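Local coordinates for protein aminotransferase (Paracoccus denitrificans, PDB 4GRX) that probably transfers amino groups from amine or amino-acid donors to carbonyl acceptors, as a PLP-dependent class III omega-aminotransferase, at residues T157-Y162 with G174-S179. Sequence-based numbering, arbitrary orientation.
Sequences TRWNAY and GKPYNS. With DAV (delta-amino valeric acid), chain F.
Gly174 is gripped by the backbone of Asn160 and Ala161, in the type II turn at the end of strand 154-158. Asn160 N gives its hydrogen to Gly174 O at 2.8 Å. In return, Gly174 N donates to Ala161 O at 2.9 Å. Asn160, with its positive phi, suits the third position of the turn. Glycine fits opposite because a side chain here would probably crowd the turn backbone around Trp159 and Asn160. The indole of Trp159 completes this tight part: a chi1 of -164° turns it past the carbonyl side of its own residue and over the other segment, one face on the peptide joining Gly174 to Lys175. Gly174 O sits over the ring centre, and Trp159 CZ3 is 3.4 Å from Gly174 C.

Only the Pro176 end is looser and more solvent-facing. There Trp159 CZ2 meets Pro176 CD at 3.8 Å; the rigid proline gives it an apolar neighbour at the start of the 3-10 segment. A serine in place of Trp159 would probably uncover the Gly174-Lys175 peptide and deprive Pro176 of its aromatic partner. The long Lys175 chain passes the turn to reach Ala240 O with NZ.

On the inner side, Tyr177 OH comes in at the edge of the Tyr162 ring, in its plane, 3.3 Å from Tyr162 CE1. Tyrosine suits both places: the flat rings line the pocket of delta-amino valeric acid, and Tyr162 OH lies 3.7 Å from its CD. Gly332 and Pro330 of the second subunit pack on Tyr162 and Tyr177, respectively.

Strands 154-158 and 188-191 are parallel neighbours in the large sheet, joined through helix 167-172 in a beta-alpha-beta connection; 174-179 is part of the return, packed on the turn that ends strand 154-158.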
loop_
_atom_site.group_PDB
_atom_site.type_symbol
_atom_site.label_atom_id
_atom_site.label_comp_id
_atom_site.label_asym_id
_atom_site.label_seq_id
_atom_site.Cartn_x
_atom_site.Cartn_y
_atom_site.Cartn_z
ATOM N N THR A 157 -6.417 -12.420 16.080
ATOM C CA THR A 157 -5.413 -11.442 16.553
ATOM C C THR A 157 -5.653 -11.114 18.024
ATOM O O THR A 157 -6.491 -11.751 18.666
ATOM C CB THR A 157 -5.357 -10.159 15.693
ATOM O OG1 THR A 157 -6.656 -9.575 15.561
ATOM C CG2 THR A 157 -4.809 -10.462 14.299
ATOM N N ARG A 158 -4.931 -10.138 18.572
ATOM C CA ARG A 158 -5.134 -9.762 19.984
ATOM C C ARG A 158 -5.636 -8.339 20.148
ATOM O O ARG A 158 -5.289 -7.456 19.363
ATOM C CB ARG A 158 -3.853 -9.896 20.818
ATOM C CG ARG A 158 -3.425 -11.296 21.218
ATOM C CD ARG A 158 -2.552 -11.928 20.156
ATOM N NE ARG A 158 -1.486 -11.037 19.697
ATOM C CZ ARG A 158 -0.296 -10.916 20.286
ATOM N NH1 ARG A 158 -0.007 -11.609 21.383
ATOM N NH2 ARG A 158 0.612 -10.094 19.777
ATOM N N TRP A 159 -6.417 -8.120 21.201
ATOM C CA TRP A 159 -6.747 -6.786 21.616
ATOM C C TRP A 159 -5.461 -6.007 21.791
ATOM O O TRP A 159 -4.432 -6.569 22.163
ATOM C CB TRP A 159 -7.619 -6.792 22.874
ATOM C CG TRP A 159 -8.272 -5.446 23.086
ATOM C CD1 TRP A 159 -8.065 -4.554 24.140
ATOM C CD2 TRP A 159 -9.192 -4.746 22.173
ATOM N NE1 TRP A 159 -8.798 -3.416 23.961
ATOM C CE2 TRP A 159 -9.493 -3.459 22.806
ATOM C CE3 TRP A 159 -9.783 -5.052 20.954
ATOM C CZ2 TRP A 159 -10.341 -2.531 22.222
ATOM C CZ3 TRP A 159 -10.641 -4.112 20.375
ATOM C CH2 TRP A 159 -10.918 -2.884 21.000
ATOM N N ASN A 160 -5.496 -4.717 21.458
ATOM C CA ASN A 160 -4.305 -3.860 21.396
ATOM C C ASN A 160 -3.355 -4.178 20.239
ATOM O O ASN A 160 -2.351 -3.489 20.076
ATOM C CB ASN A 160 -3.540 -3.833 22.727
ATOM C CG ASN A 160 -4.343 -3.222 23.870
ATOM O OD1 ASN A 160 -5.096 -2.264 23.686
ATOM N ND2 ASN A 160 -4.164 -3.766 25.070
ATOM N N ALA A 161 -3.635 -5.201 19.432
ATOM C CA ALA A 161 -2.767 -5.476 18.278
ATOM C C ALA A 161 -2.842 -4.334 17.266
ATOM O O ALA A 161 -3.864 -3.629 17.157
ATOM C CB ALA A 161 -3.146 -6.781 17.609
ATOM N N TYR A 162 -1.764 -4.126 16.529
ATOM C CA TYR A 162 -1.854 -3.205 15.411
ATOM C C TYR A 162 -1.247 -3.860 14.185
ATOM O O TYR A 162 -0.061 -4.173 14.166
ATOM C CB TYR A 162 -1.181 -1.868 15.736
ATOM C CG TYR A 162 -1.345 -0.827 14.636
ATOM C CD1 TYR A 162 -2.350 0.152 14.709
ATOM C CD2 TYR A 162 -0.511 -0.831 13.517
ATOM C CE1 TYR A 162 -2.507 1.089 13.705
ATOM C CE2 TYR A 162 -0.659 0.107 12.514
ATOM C CZ TYR A 162 -1.655 1.056 12.615
ATOM O OH TYR A 162 -1.777 1.968 11.620
ATOM N N GLY A 174 -6.725 -4.320 17.086
ATOM C CA GLY A 174 -7.661 -4.360 18.198
ATOM C C GLY A 174 -7.705 -3.060 18.968
ATOM O O GLY A 174 -7.097 -2.966 20.024
ATOM N N LYS A 175 -8.452 -2.082 18.453
ATOM C CA LYS A 175 -8.506 -0.718 19.002
ATOM C C LYS A 175 -9.931 -0.121 18.920
ATOM O O LYS A 175 -10.598 -0.267 17.885
ATOM C CB LYS A 175 -7.586 0.209 18.195
ATOM C CG LYS A 175 -6.109 -0.087 18.273
ATOM C CD LYS A 175 -5.414 0.939 19.134
ATOM C CE LYS A 175 -4.042 0.440 19.536
ATOM N NZ LYS A 175 -3.181 1.546 20.068
ATOM N N PRO A 176 -10.376 0.615 19.968
ATOM C CA PRO A 176 -11.740 1.135 19.901
ATOM C C PRO A 176 -12.036 1.971 18.652
ATOM O O PRO A 176 -13.172 1.967 18.181
ATOM C CB PRO A 176 -11.851 2.011 21.159
ATOM C CG PRO A 176 -10.788 1.508 22.076
ATOM C CD PRO A 176 -9.671 1.089 21.178
ATOM N N TYR A 177 -11.044 2.667 18.112
ATOM C CA TYR A 177 -11.315 3.663 17.081
ATOM C C TYR A 177 -11.797 3.136 15.724
ATOM O O TYR A 177 -12.381 3.898 14.938
ATOM C CB TYR A 177 -10.146 4.634 16.895
ATOM C CG TYR A 177 -8.860 4.008 16.408
ATOM C CD1 TYR A 177 -7.685 4.104 17.167
ATOM C CD2 TYR A 177 -8.801 3.334 15.173
ATOM C CE1 TYR A 177 -6.506 3.549 16.720
ATOM C CE2 TYR A 177 -7.623 2.777 14.723
ATOM C CZ TYR A 177 -6.483 2.883 15.497
ATOM O OH TYR A 177 -5.304 2.319 15.048
ATOM N N ASN A 178 -11.596 1.849 15.443
ATOM C CA ASN A 178 -12.097 1.297 14.184
ATOM C C ASN A 178 -13.626 1.175 14.062
ATOM O O ASN A 178 -14.163 0.851 12.994
ATOM C CB ASN A 178 -11.352 0.017 13.829
ATOM C CG ASN A 178 -9.968 0.313 13.270
ATOM O OD1 ASN A 178 -9.794 1.272 12.500
ATOM N ND2 ASN A 178 -8.972 -0.495 13.654
ATOM N N SER A 179 -14.333 1.470 15.150
ATOM C CA SER A 179 -15.784 1.489 15.107
ATOM C C SER A 179 -16.301 2.647 14.252
ATOM O O SER A 179 -17.423 2.598 13.775
ATOM C CB SER A 179 -16.346 1.592 16.511
ATOM O OG SER A 179 -15.898 2.793 17.093
HETATM O OXT DAV F . -2.489 4.286 16.744
HETATM O O DAV F . -2.243 6.506 17.015
HETATM C CB DAV F . -0.425 4.760 14.569
HETATM C CG DAV F . 0.987 4.260 14.285
HETATM C CD DAV F . 1.119 3.991 12.790
HETATM N N DAV F . 2.071 2.905 12.532
HETATM C C DAV F . -1.853 5.372 16.624
HETATM C C1 DAV F . -0.434 5.309 16.003
#